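Local coordinates for protein putative polyketide cyclase (Bacillus cereus, PDB 3K0Z) that is of unknown function but, as a putative lipoprotein of the SnoaL-like family with an NTF2-type fold, may act as a polyketide cyclase or related lyase, at residues 38-43 against 128-133; 61-66 against 135-140; 87-92 against 115-120; 123-128 against 143-148. One frame throughout, in Å; residues are numbered along the deposited sequence. Where two conformers were deposited one is given.

Interaction 1 of 4, residues 38-43 against 128-133; sequences HAAQRF and DILHVK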
loop_
_atom_site.group_PDB
_atom_site.type_symbol
_atom_site.label_atom_id
_atom_site.label_comp_id
_atom_site.label_asym_id
_atom_site.label_seq_id
_atom_site.Cartn_x
_atom_site.Cartn_y
_atom_site.Cartn_z
ATOM N N HIS A 38 -2.164 -2.545 -18.355
ATOM C CA HIS A 38 -1.424 -3.646 -18.945
ATOM C C HIS A 38 -0.053 -3.810 -18.298
ATOM O O HIS A 38 0.395 -4.922 -18.114
ATOM C CB HIS A 38 -1.285 -3.429 -20.451
ATOM C CG HIS A 38 -2.545 -3.716 -21.207
ATOM N ND1 HIS A 38 -2.605 -3.733 -22.582
ATOM C CD2 HIS A 38 -3.782 -4.052 -20.765
ATOM C CE1 HIS A 38 -3.846 -4.029 -22.954
ATOM N NE2 HIS A 38 -4.574 -4.244 -21.861
ATOM N N ALA A 39 0.606 -2.726 -17.931
ATOM C CA ALA A 39 1.912 -2.858 -17.253
ATOM C C ALA A 39 1.701 -3.539 -15.916
ATOM O O ALA A 39 2.474 -4.407 -15.496
ATOM C CB ALA A 39 2.569 -1.465 -17.072
ATOM N N ALA A 40 0.640 -3.152 -15.233
ATOM C CA ALA A 40 0.309 -3.784 -13.938
ATOM C C ALA A 40 0.015 -5.246 -14.137
ATOM O O ALA A 40 0.504 -6.051 -13.382
ATOM C CB ALA A 40 -0.872 -3.106 -13.308
ATOM N N GLN A 41 -0.764 -5.595 -15.169
ATOM C CA GLN A 41 -1.089 -6.987 -15.410
ATOM C C GLN A 41 0.172 -7.829 -15.669
ATOM O O GLN A 41 0.305 -8.944 -15.136
ATOM C CB GLN A 41 -2.043 -7.124 -16.567
ATOM C CG GLN A 41 -3.476 -6.765 -16.281
ATOM C CD GLN A 41 -4.362 -7.199 -17.409
ATOM O OE1 GLN A 41 -4.601 -6.449 -18.387
ATOM N NE2 GLN A 41 -4.891 -8.415 -17.288
ATOM N N ARG A 42 1.102 -7.288 -16.460
ATOM C CA ARG A 42 2.337 -8.008 -16.787
ATOM C C ARG A 42 3.210 -8.131 -15.570
ATOM O O ARG A 42 3.871 -9.117 -15.403
ATOM C CB ARG A 42 3.144 -7.313 -17.881
ATOM C CG ARG A 42 2.520 -7.371 -19.257
ATOM C CD ARG A 42 3.450 -6.867 -20.349
ATOM N NE ARG A 42 2.773 -6.787 -21.656
ATOM C CZ ARG A 42 2.140 -5.703 -22.131
ATOM N NH1 ARG A 42 2.110 -4.547 -21.476
ATOM N NH2 ARG A 42 1.566 -5.762 -23.320
ATOM N N PHE A 43 3.255 -7.095 -14.747
ATOM C CA PHE A 43 4.033 -7.108 -13.541
ATOM C C PHE A 43 3.498 -8.194 -12.601
ATOM O O PHE A 43 4.289 -8.986 -12.066
ATOM C CB PHE A 43 4.016 -5.718 -12.858
ATOM C CG PHE A 43 5.095 -5.521 -11.802
ATOM C CD1 PHE A 43 6.447 -5.650 -12.118
ATOM C CD2 PHE A 43 4.758 -5.106 -10.517
ATOM C CE1 PHE A 43 7.429 -5.434 -11.135
ATOM C CE2 PHE A 43 5.762 -4.839 -9.565
ATOM C CZ PHE A 43 7.071 -5.012 -9.882
ATOM N N ASP A 128 1.251 -2.126 -3.539
ATOM C CA ASP A 128 2.351 -1.576 -4.303
ATOM C C ASP A 128 1.924 -0.281 -4.930
ATOM O O ASP A 128 0.782 -0.155 -5.371
ATOM C CB ASP A 128 2.752 -2.454 -5.488
ATOM C CG ASP A 128 3.213 -3.861 -5.114
ATOM O OD1 ASP A 128 3.138 -4.290 -3.926
ATOM O OD2 ASP A 128 3.698 -4.555 -6.048
ATOM N N ILE A 129 2.848 0.661 -4.999
ATOM C CA ILE A 129 2.651 1.904 -5.737
ATOM C C ILE A 129 3.678 1.866 -6.882
ATOM O O ILE A 129 4.896 1.777 -6.648
ATOM C CB ILE A 129 2.882 3.153 -4.887
ATOM C CG1 ILE A 129 1.818 3.231 -3.778
ATOM C CG2 ILE A 129 2.833 4.401 -5.798
ATOM C CD1 ILE A 129 2.172 4.194 -2.657
ATOM N N LEU A 130 3.161 1.925 -8.097
ATOM C CA LEU A 130 3.978 1.870 -9.311
ATOM C C LEU A 130 3.988 3.214 -10.035
ATOM O O LEU A 130 2.943 3.809 -10.198
ATOM C CB LEU A 130 3.390 0.833 -10.242
ATOM C CG LEU A 130 3.073 -0.567 -9.722
ATOM C CD1 LEU A 130 2.294 -1.291 -10.844
ATOM C CD2 LEU A 130 4.274 -1.391 -9.268
ATOM N N HIS A 131 5.163 3.663 -10.484
ATOM C CA HIS A 131 5.287 4.845 -11.325
ATOM C C HIS A 131 5.451 4.325 -12.750
ATOM O O HIS A 131 6.362 3.524 -13.029
ATOM C CB HIS A 131 6.501 5.621 -10.941
ATOM C CG HIS A 131 6.426 7.079 -11.248
ATOM N ND1 HIS A 131 7.337 7.981 -10.740
ATOM C CD2 HIS A 131 5.533 7.802 -11.965
ATOM C CE1 HIS A 131 7.021 9.195 -11.160
ATOM N NE2 HIS A 131 5.930 9.113 -11.906
ATOM N N VAL A 132 4.559 4.737 -13.639
ATOM C CA VAL A 132 4.548 4.239 -15.029
ATOM C C VAL A 132 4.793 5.375 -16.000
ATOM O O VAL A 132 4.143 6.386 -15.866
ATOM C CB VAL A 132 3.188 3.627 -15.392
ATOM C CG1 VAL A 132 3.266 2.918 -16.767
ATOM C CG2 VAL A 132 2.727 2.663 -14.295
ATOM N N LYS A 133 5.749 5.212 -16.924
ATOM C CA LYS A 133 6.055 6.217 -17.930
ATOM C C LYS A 133 6.038 5.509 -19.273
ATOM O O LYS A 133 6.695 4.495 -19.442
ATOM C CB LYS A 133 7.421 6.847 -17.687
#
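Phe43 lays one side of its ring against Leu130, CE2 lying 3.8 Å from Leu130 CD2, and this pair forms the heart of a helix-on-sheet contact in the NTF2-like alpha+beta cone, where helix 30-49 packs into the concave side of the curved sheet. CD2 of the same ring is almost as near to that methyl, so the leucine branch straddles the CD2-CE2 bond at a slant, neither squarely over the ring nor at its rim. With its CG swung anti to the main-chain nitrogen (chi1 -164°), Phe43 leans off the helix toward the strand. The same Phe43 CE2 also has Asp128 OD2 at 4.1 Å, near the ring plane at the edge, with the carboxylate turned 71° against the ring. Such an edge approach sets the ring's slightly positive hydrogens toward the acid oxygen. Toward the start of the helical segment only small side chains meet the sheet: Ala40 CB is 4.4 Å from Leu130 CD1, and Val132 presents CG1 to Ala39 CB, also at 4.4 Å. The segment axes come within 10.4 Å here, the helix running at 125° to the strand. All the touching residues are buried, and no hydrogen bond crosses.

In the next shell, Ile137, on the neighbouring strand 136-144, touches both Phe43 and Leu130, while Trp47 meets Phe43 edge-to-face. Tyr44 OH hydrogen-bonds Asp128 OD2, fixing the acid oxygen at the edge of the Phe43 ring.

Interaction 2 of 4, residues 61-66 against 135-140; sequences ENFFDH and GKITED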
loop_
_atom_site.group_PDB
_atom_site.type_symbol
_atom_site.label_atom_id
_atom_site.label_comp_id
_atom_site.label_asym_id
_atom_site.label_seq_id
_atom_site.Cartn_x
_atom_site.Cartn_y
_atom_site.Cartn_z
ATOM N N GLU A 61 14.782 -0.541 -18.146
ATOM C CA GLU A 61 16.037 -1.236 -17.840
ATOM C C GLU A 61 16.652 -0.715 -16.552
ATOM O O GLU A 61 17.351 -1.443 -15.901
ATOM C CB GLU A 61 17.035 -1.139 -18.995
ATOM C CG GLU A 61 17.728 0.179 -19.091
ATOM N N ASN A 62 16.343 0.536 -16.204
ATOM C CA ASN A 62 16.824 1.201 -14.998
ATOM C C ASN A 62 15.827 1.216 -13.840
ATOM O O ASN A 62 15.927 2.059 -12.937
ATOM C CB ASN A 62 17.244 2.636 -15.364
ATOM C CG ASN A 62 18.386 2.655 -16.326
ATOM O OD1 ASN A 62 18.359 3.355 -17.343
ATOM N ND2 ASN A 62 19.403 1.857 -16.030
ATOM N N PHE A 63 14.887 0.268 -13.865
ATOM C CA PHE A 63 13.887 0.090 -12.799
ATOM C C PHE A 63 14.495 0.147 -11.394
ATOM O O PHE A 63 15.523 -0.477 -11.146
ATOM C CB PHE A 63 13.172 -1.239 -12.995
ATOM C CG PHE A 63 12.316 -1.651 -11.818
ATOM C CD1 PHE A 63 11.044 -1.144 -11.642
ATOM C CD2 PHE A 63 12.808 -2.516 -10.861
ATOM C CE1 PHE A 63 10.259 -1.533 -10.517
ATOM C CE2 PHE A 63 12.034 -2.891 -9.730
ATOM C CZ PHE A 63 10.785 -2.389 -9.574
ATOM N N PHE A 64 13.856 0.883 -10.489
ATOM C CA PHE A 64 14.403 1.120 -9.164
ATOM C C PHE A 64 13.320 0.919 -8.080
ATOM O O PHE A 64 12.228 1.536 -8.109
ATOM C CB PHE A 64 14.978 2.537 -9.111
ATOM C CG PHE A 64 15.774 2.808 -7.885
ATOM C CD1 PHE A 64 15.160 3.216 -6.727
ATOM C CD2 PHE A 64 17.131 2.657 -7.890
ATOM C CE1 PHE A 64 15.889 3.450 -5.589
ATOM C CE2 PHE A 64 17.861 2.891 -6.752
ATOM C CZ PHE A 64 17.232 3.285 -5.608
ATOM N N ASP A 65 13.615 0.017 -7.157
ATOM C CA ASP A 65 12.743 -0.267 -6.025
ATOM C C ASP A 65 13.185 0.646 -4.882
ATOM O O ASP A 65 14.313 0.543 -4.363
ATOM C CB ASP A 65 12.850 -1.765 -5.655
ATOM C CG ASP A 65 11.938 -2.169 -4.519
ATOM O OD1 ASP A 65 11.348 -1.259 -3.922
ATOM O OD2 ASP A 65 11.819 -3.396 -4.229
ATOM N N HIS A 66 12.309 1.567 -4.505
ATOM C CA HIS A 66 12.562 2.434 -3.372
ATOM C C HIS A 66 12.417 1.779 -2.021
ATOM O O HIS A 66 12.779 2.392 -1.025
ATOM C CB HIS A 66 11.609 3.630 -3.419
ATOM C CG HIS A 66 11.852 4.513 -4.589
ATOM N ND1 HIS A 66 12.891 5.406 -4.623
ATOM C CD2 HIS A 66 11.223 4.616 -5.779
ATOM C CE1 HIS A 66 12.884 6.038 -5.781
ATOM N NE2 HIS A 66 11.882 5.578 -6.502
ATOM N N GLY A 135 4.051 3.482 -20.615
ATOM C CA GLY A 135 3.678 2.084 -20.581
ATOM C C GLY A 135 4.609 1.113 -19.903
ATOM O O GLY A 135 4.374 -0.107 -19.971
ATOM N N LYS A 136 5.671 1.633 -19.266
ATOM C CA LYS A 136 6.525 0.797 -18.437
ATOM C C LYS A 136 6.732 1.342 -17.031
ATOM O O LYS A 136 6.666 2.537 -16.798
ATOM C CB LYS A 136 7.852 0.503 -19.122
ATOM C CG LYS A 136 7.668 -0.332 -20.390
ATOM C CD LYS A 136 8.868 -1.159 -20.677
ATOM C CE LYS A 136 8.885 -1.675 -22.119
ATOM N NZ LYS A 136 10.250 -2.180 -22.405
ATOM N N ILE A 137 6.943 0.435 -16.086
ATOM C CA ILE A 137 7.117 0.799 -14.691
ATOM C C ILE A 137 8.568 1.238 -14.522
ATOM O O ILE A 137 9.497 0.465 -14.850
ATOM C CB ILE A 137 6.811 -0.409 -13.770
ATOM C CG1 ILE A 137 5.342 -0.878 -13.945
ATOM C CG2 ILE A 137 7.165 -0.070 -12.307
ATOM C CD1 ILE A 137 5.096 -2.298 -13.275
ATOM N N THR A 138 8.779 2.463 -14.036
ATOM C CA THR A 138 10.136 2.971 -13.842
ATOM C C THR A 138 10.655 2.771 -12.408
ATOM O O THR A 138 11.861 2.638 -12.177
ATOM C CB THR A 138 10.222 4.431 -14.189
ATOM O OG1 THR A 138 9.421 5.192 -13.282
ATOM C CG2 THR A 138 9.808 4.662 -15.648
ATOM N N GLU A 139 9.745 2.781 -11.444
ATOM C CA GLU A 139 10.123 2.663 -10.040
ATOM C C GLU A 139 8.895 2.246 -9.200
ATOM O O GLU A 139 7.743 2.320 -9.657
ATOM C CB GLU A 139 10.730 3.980 -9.508
ATOM C CG GLU A 139 9.830 5.174 -9.657
ATOM C CD GLU A 139 10.501 6.537 -9.362
ATOM O OE1 GLU A 139 11.643 6.607 -8.935
ATOM O OE2 GLU A 139 9.843 7.554 -9.519
ATOM N N ASP A 140 9.143 1.760 -7.986
ATOM C CA ASP A 140 8.042 1.409 -7.144
ATOM C C ASP A 140 8.361 1.515 -5.672
ATOM O O ASP A 140 9.521 1.670 -5.271
ATOM C CB ASP A 140 7.421 0.056 -7.535
ATOM C CG ASP A 140 8.256 -1.151 -7.107
ATOM O OD1 ASP A 140 9.439 -0.976 -6.859
ATOM O OD2 ASP A 140 7.714 -2.285 -7.009
HETATM O O HOH W 1 13.855 3.945 -12.945
#
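His66 and Glu139 meet side chain to side chain, the imidazole NE2 donating to Glu139 OE1 over 2.7 Å. The bond is nearly straight at the hydrogen (164°) and lies in the ring plane, but it reaches the oxygen from above the carboxylate plane, the two flat groups being turned 58° apart. Glu139 is extended beyond CG, and its other oxygen, OE2, accepts from His131 ND1, so the carboxylate is gripped by two histidines. One face of the His66 ring carries Phe64 CD1, and the ring also stacks with Trp141.

On the other side of the sheet Phe63 and Asp140 lie aslant, with Phe63 CZ 3.3 Å from Asp140 OD1. Phe63 reaches this carboxylate because its CG is anti to the main-chain nitrogen (chi1 169°); beside it Ile137 points the same way, setting CG2 at the ring edge, 3.9 Å from Phe63 CE1. Asp65 OD1 comes within 3.5 Å of Asp140 OD1, a close approach of like charges. The other oxygen of Asp65, OD2, is hydrogen-bonded by His142 NE2.

Between these faces runs a parallel ladder: Phe64 N to Thr138 O, Asp140 N to Phe64 O and His66 N to Asp140 O. A water donates to both Asn62 O and Thr138 O where the ladder begins. Strand 63-65 is one of the two outermost strands of the sheet within this chain, flanking strand 136-144, whose other neighbour is strand 120-133; Phe43 of helix 30-49 packs on Ile137 and Asp140.

Interaction 3 of 4, residues 87-92 against 115-120; sequences RKIVPN and GTHNDK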
loop_
_atom_site.group_PDB
_atom_site.type_symbol
_atom_site.label_atom_id
_atom_site.label_comp_id
_atom_site.label_asym_id
_atom_site.label_seq_id
_atom_site.Cartn_x
_atom_site.Cartn_y
_atom_site.Cartn_z
ATOM N N ARG A 87 10.127 -19.291 -4.435
ATOM C CA ARG A 87 9.699 -20.652 -4.805
ATOM C C ARG A 87 10.515 -21.782 -4.210
ATOM O O ARG A 87 10.064 -22.914 -4.179
ATOM C CB ARG A 87 9.634 -20.768 -6.313
ATOM C CG ARG A 87 8.389 -20.116 -6.879
ATOM C CD ARG A 87 8.494 -19.713 -8.433
ATOM N NE ARG A 87 7.215 -19.087 -8.835
ATOM C CZ ARG A 87 6.895 -17.809 -8.704
ATOM N NH1 ARG A 87 7.769 -16.899 -8.269
ATOM N NH2 ARG A 87 5.686 -17.425 -9.078
ATOM N N LYS A 88 11.698 -21.474 -3.688
ATOM C CA LYS A 88 12.473 -22.455 -2.959
ATOM C C LYS A 88 11.813 -22.905 -1.623
ATOM O O LYS A 88 12.062 -24.019 -1.155
ATOM C CB LYS A 88 13.875 -21.882 -2.700
ATOM C CG LYS A 88 14.662 -21.643 -4.004
ATOM C CD LYS A 88 16.079 -21.142 -3.724
ATOM C CE LYS A 88 16.774 -20.617 -4.995
ATOM N NZ LYS A 88 18.125 -20.030 -4.632
ATOM N N ILE A 89 11.025 -22.021 -1.009
ATOM C CA ILE A 89 10.290 -22.309 0.219
ATOM C C ILE A 89 8.790 -22.547 -0.020
ATOM O O ILE A 89 8.213 -23.429 0.608
ATOM C CB ILE A 89 10.374 -21.167 1.248
ATOM C CG1 ILE A 89 11.801 -20.645 1.415
ATOM C CG2 ILE A 89 9.893 -21.695 2.643
ATOM C CD1 ILE A 89 12.746 -21.698 2.041
ATOM N N VAL A 90 8.172 -21.748 -0.893
ATOM C CA VAL A 90 6.730 -21.850 -1.204
ATOM C C VAL A 90 6.529 -21.913 -2.712
ATOM O O VAL A 90 6.120 -20.935 -3.315
ATOM C CB VAL A 90 5.914 -20.619 -0.668
ATOM C CG1 VAL A 90 4.389 -20.802 -0.854
ATOM C CG2 VAL A 90 6.215 -20.380 0.827
ATOM N N PRO A 91 6.803 -23.074 -3.315
ATOM C CA PRO A 91 6.567 -23.174 -4.747
ATOM C C PRO A 91 5.085 -23.172 -5.134
ATOM O O PRO A 91 4.761 -22.751 -6.233
ATOM C CB PRO A 91 7.234 -24.499 -5.135
ATOM C CG PRO A 91 7.310 -25.279 -3.897
ATOM C CD PRO A 91 7.366 -24.302 -2.750
ATOM N N ASN A 92 4.188 -23.647 -4.269
ATOM C CA ASN A 92 2.762 -23.550 -4.571
ATOM C C ASN A 92 2.245 -22.184 -4.103
ATOM O O ASN A 92 1.690 -22.057 -2.992
ATOM C CB ASN A 92 1.974 -24.653 -3.894
ATOM C CG ASN A 92 0.514 -24.634 -4.281
ATOM O OD1 ASN A 92 0.154 -24.189 -5.381
ATOM N ND2 ASN A 92 -0.341 -25.094 -3.376
ATOM N N GLY A 115 -1.606 -19.912 -1.343
ATOM C CA GLY A 115 -0.984 -21.180 -1.692
ATOM C C GLY A 115 -0.921 -22.102 -0.481
ATOM O O GLY A 115 -1.804 -22.068 0.383
ATOM N N THR A 116 0.122 -22.919 -0.412
ATOM C CA THR A 116 0.277 -23.798 0.700
ATOM C C THR A 116 1.729 -23.963 1.031
ATOM O O THR A 116 2.582 -23.746 0.212
ATOM C CB THR A 116 -0.297 -25.190 0.395
ATOM O OG1 THR A 116 0.412 -25.765 -0.699
ATOM C CG2 THR A 116 -1.834 -25.157 0.049
ATOM N N HIS A 117 1.989 -24.388 2.256
ATOM C CA HIS A 117 3.343 -24.666 2.735
ATOM C C HIS A 117 3.139 -25.738 3.750
ATOM O O HIS A 117 2.311 -25.590 4.637
ATOM C CB HIS A 117 3.962 -23.451 3.406
ATOM C CG HIS A 117 5.284 -23.733 4.028
ATOM N ND1 HIS A 117 6.429 -23.901 3.274
ATOM C CD2 HIS A 117 5.642 -23.954 5.314
ATOM C CE1 HIS A 117 7.440 -24.183 4.075
ATOM N NE2 HIS A 117 6.991 -24.228 5.317
ATOM N N ASN A 118 3.875 -26.822 3.598
ATOM C CA ASN A 118 3.643 -28.018 4.348
ATOM C C ASN A 118 2.157 -28.353 4.269
ATOM O O ASN A 118 1.569 -28.363 3.179
ATOM C CB ASN A 118 4.176 -27.880 5.784
ATOM C CG ASN A 118 5.691 -27.710 5.823
ATOM O OD1 ASN A 118 6.405 -28.138 4.908
ATOM N ND2 ASN A 118 6.189 -27.082 6.883
ATOM N N ASP A 119 1.517 -28.610 5.391
ATOM C CA ASP A 119 0.109 -28.955 5.337
ATOM C C ASP A 119 -0.692 -27.724 5.752
ATOM O O ASP A 119 -1.725 -27.862 6.395
ATOM C CB ASP A 119 -0.172 -30.141 6.274
ATOM N N LYS A 120 -0.231 -26.522 5.387
ATOM C CA LYS A 120 -0.852 -25.307 5.897
ATOM C C LYS A 120 -1.173 -24.335 4.764
ATOM O O LYS A 120 -0.437 -24.257 3.785
ATOM C CB LYS A 120 0.071 -24.634 6.932
ATOM C CG LYS A 120 0.200 -25.357 8.289
HETATM O O HOH W 2 4.404 -24.602 -1.584
#
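Asn92 grips Thr116 through both side chain and backbone. Its amide ND2 gives a nearly straight bond (167° at the hydrogen) to Thr116 OG1 at 2.9 Å, with the hydroxyl oxygen close to the amide plane. Asn92 O takes Thr116 N at 3.1 Å in the plane of its carbonyl. That same oxygen also receives a CA-H contact from Gly115, at 3.1 Å from its CA; the glycine, having no side chain, lets the Asn92 carbonyl come this close. The rest of the amide is occupied too: OD1 accepts from His94 NE2, so the group is held at both ends. A water accepts from Asn92 N and donates to Thr116 O, standing in for a direct backbone bond.

At the other end His117 ND1 donates to Ile89 O over 3.2 Å. The bond is bent (137° at the hydrogen), and although the oxygen lies near the ring plane, the nitrogen sits above the carbonyl plane. Ile89 CG2 runs alongside, 3.8 Å from His117 CE1.

Together these bonds tie the connection from helix 76-87 into strand 93-103 to the end of strand 106-117, at the type II' turn from His117 to Lys120 that leads into strand 120-133. Leu153, beyond helix 146-152, packs on Val90 and His117.

Interaction 4 of 4, residues 123-128 against 143-148; sequences DFFAID and LEDNLT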
loop_
_atom_site.group_PDB
_atom_site.type_symbol
_atom_site.label_atom_id
_atom_site.label_comp_id
_atom_site.label_asym_id
_atom_site.label_seq_id
_atom_site.Cartn_x
_atom_site.Cartn_y
_atom_site.Cartn_z
ATOM N N ASP A 123 -1.768 -17.343 2.907
ATOM C CA ASP A 123 -2.699 -16.322 2.447
ATOM C C ASP A 123 -2.270 -15.004 3.060
ATOM O O ASP A 123 -2.427 -14.809 4.252
ATOM C CB ASP A 123 -4.126 -16.640 2.880
ATOM C CG ASP A 123 -5.161 -15.645 2.316
ATOM O OD1 ASP A 123 -4.826 -14.612 1.643
ATOM O OD2 ASP A 123 -6.347 -15.934 2.541
ATOM N N PHE A 124 -1.672 -14.140 2.255
ATOM C CA PHE A 124 -1.227 -12.838 2.723
ATOM C C PHE A 124 -1.410 -11.823 1.617
ATOM O O PHE A 124 -1.531 -12.186 0.442
ATOM C CB PHE A 124 0.244 -12.846 3.241
ATOM C CG PHE A 124 1.278 -13.091 2.164
ATOM C CD1 PHE A 124 1.610 -14.401 1.786
ATOM C CD2 PHE A 124 1.914 -12.033 1.527
ATOM C CE1 PHE A 124 2.539 -14.629 0.781
ATOM C CE2 PHE A 124 2.859 -12.269 0.529
ATOM C CZ PHE A 124 3.179 -13.576 0.167
ATOM N N PHE A 125 -1.405 -10.558 2.003
ATOM C CA PHE A 125 -1.588 -9.478 1.048
ATOM C C PHE A 125 -0.403 -8.515 0.895
ATOM O O PHE A 125 0.545 -8.515 1.688
ATOM C CB PHE A 125 -2.872 -8.729 1.362
ATOM C CG PHE A 125 -2.740 -7.717 2.438
ATOM C CD1 PHE A 125 -2.874 -8.075 3.752
ATOM C CD2 PHE A 125 -2.519 -6.370 2.132
ATOM C CE1 PHE A 125 -2.771 -7.141 4.769
ATOM C CE2 PHE A 125 -2.420 -5.425 3.142
ATOM C CZ PHE A 125 -2.536 -5.851 4.488
ATOM N N ALA A 126 -0.454 -7.708 -0.171
ATOM C CA ALA A 126 0.586 -6.708 -0.432
ATOM C C ALA A 126 -0.101 -5.471 -1.026
ATOM O O ALA A 126 -1.214 -5.565 -1.583
ATOM C CB ALA A 126 1.641 -7.275 -1.394
ATOM N N ILE A 127 0.546 -4.322 -0.886
ATOM C CA ILE A 127 0.137 -3.090 -1.584
ATOM C C ILE A 127 1.381 -2.491 -2.255
ATOM O O ILE A 127 2.447 -2.372 -1.607
ATOM C CB ILE A 127 -0.509 -2.002 -0.659
ATOM C CG1 ILE A 127 -1.681 -2.570 0.155
ATOM C CG2 ILE A 127 -0.962 -0.843 -1.545
ATOM C CD1 ILE A 127 -2.276 -1.621 1.215
ATOM N N ASP A 128 1.251 -2.126 -3.539
ATOM C CA ASP A 128 2.351 -1.576 -4.303
ATOM C C ASP A 128 1.924 -0.281 -4.930
ATOM O O ASP A 128 0.782 -0.155 -5.371
ATOM C CB ASP A 128 2.752 -2.454 -5.488
ATOM C CG ASP A 128 3.213 -3.861 -5.114
ATOM O OD1 ASP A 128 3.138 -4.290 -3.926
ATOM O OD2 ASP A 128 3.698 -4.555 -6.048
ATOM N N LEU A 143 4.977 -3.070 -0.266
ATOM C CA LEU A 143 5.069 -3.760 1.043
ATOM C C LEU A 143 4.234 -5.028 1.009
ATOM O O LEU A 143 3.085 -5.000 0.548
ATOM C CB LEU A 143 4.552 -2.787 2.094
ATOM C CG LEU A 143 5.010 -2.820 3.522
ATOM C CD1 LEU A 143 6.521 -3.079 3.691
ATOM C CD2 LEU A 143 4.560 -1.468 4.131
ATOM N N GLU A 144 4.837 -6.133 1.421
ATOM C CA GLU A 144 4.164 -7.433 1.491
ATOM C C GLU A 144 4.020 -7.681 2.955
ATOM O O GLU A 144 4.887 -7.258 3.733
ATOM C CB GLU A 144 5.015 -8.531 0.860
ATOM C CG GLU A 144 5.187 -8.412 -0.653
ATOM C CD GLU A 144 6.157 -7.317 -1.087
ATOM O OE1 GLU A 144 7.339 -7.409 -0.717
ATOM O OE2 GLU A 144 5.714 -6.398 -1.827
ATOM N N ASP A 145 2.949 -8.338 3.365
ATOM C CA ASP A 145 2.742 -8.584 4.818
ATOM C C ASP A 145 3.586 -9.798 5.238
ATOM O O ASP A 145 3.076 -10.880 5.454
ATOM C CB ASP A 145 1.233 -8.734 5.114
ATOM C CG ASP A 145 0.918 -8.840 6.599
ATOM O OD1 ASP A 145 1.845 -8.738 7.428
ATOM O OD2 ASP A 145 -0.272 -9.025 6.923
ATOM N N ASN A 146 4.905 -9.563 5.339
ATOM C CA ASN A 146 5.880 -10.628 5.587
ATOM C C ASN A 146 5.809 -11.220 6.992
ATOM O O ASN A 146 6.117 -12.383 7.174
ATOM C CB ASN A 146 7.316 -10.161 5.283
ATOM C CG ASN A 146 7.546 -9.840 3.794
ATOM O OD1 ASN A 146 7.962 -8.720 3.467
ATOM N ND2 ASN A 146 7.256 -10.801 2.900
ATOM N N LEU A 147 5.406 -10.428 7.977
ATOM C CA LEU A 147 5.245 -10.959 9.328
ATOM C C LEU A 147 4.135 -12.056 9.309
ATOM O O LEU A 147 4.324 -13.162 9.840
ATOM C CB LEU A 147 4.919 -9.811 10.307
ATOM C CG LEU A 147 4.863 -10.128 11.802
ATOM C CD1 LEU A 147 6.175 -10.702 12.297
ATOM C CD2 LEU A 147 4.479 -8.877 12.628
ATOM N N THR A 148 3.013 -11.738 8.662
ATOM C CA THR A 148 1.908 -12.681 8.513
ATOM C C THR A 148 2.402 -13.940 7.811
ATOM O O THR A 148 2.212 -15.046 8.338
ATOM C CB THR A 148 0.697 -12.064 7.799
ATOM O OG1 THR A 148 0.156 -11.023 8.634
ATOM C CG2 THR A 148 -0.409 -13.125 7.528
HETATM O O HOH W 3 -1.400 -10.644 5.056
HETATM O O HOH W 4 4.019 -6.833 -3.805
#
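Ile127 and Leu143 form an antiparallel hydrogen-bonded pair, Ile127 N to Leu143 O 3.0 Å and Leu143 N to Ile127 O 2.9 Å, and Asp145 N continues the ladder to Phe125 O at 2.9 Å. Between them, in the non-hydrogen-bonded pair Ala126-Glu144, the small Ala126 CB meets Glu144 CG at 3.8 Å. The glutamate bends at chi2 (75°), which folds its carboxylate back beside Ala126 toward Asp128, the two carboxylates standing 82° apart. A water bridges them, donating to Asp128 OD1 and to Glu144 OE2, and His142 ND1 also hydrogen-bonds Glu144 OE2.

These residues belong to the long hairpin 120-133/136-144 of the NTF2-like sheet, here at the point where its second strand ends and helix 146-152 starts. Asp145 caps that helix: Thr148 OG1 donates to Asp145 OD2 at 2.7 Å from above the carboxylate plane, while Thr148 N makes a weak bond to OD1. Across the strands a second water accepts from Phe125 N and donates to the same OD2. The Phe125 ring approaches this carboxylate at a slant, CE1 lying 3.8 Å from Asp145 OD2, their planes 73° apart. Phe124, on the reverse face, has its ring near Glu144 CB and meets Phe113 of strand 106-117. On the Ile127 face the second subunit packs close: its own Ile127 lies on Ile127, its Phe125 on Leu143 and its Thr67 on Phe125.

From the N terminus, helix 30-49 opens the longest loop, which interaction 1 closes on strand 120-133. Interaction 2 opens next, at 61-66, and closes just after it on strand 136-144, so the two cross; they touch through His131 and Glu139 and tie helix 30-49 and strand 63-65 to the same hairpin. Interaction 3 is nested within both, drawing the connection after helix 76-87 onto the end of strand 106-117, with its centre about 29 Å from that of interaction 2. Interaction 4 opens after it has closed, zips the other end of the hairpin, and crosses interactions 1 and 2, sharing Asp128 with interaction 1.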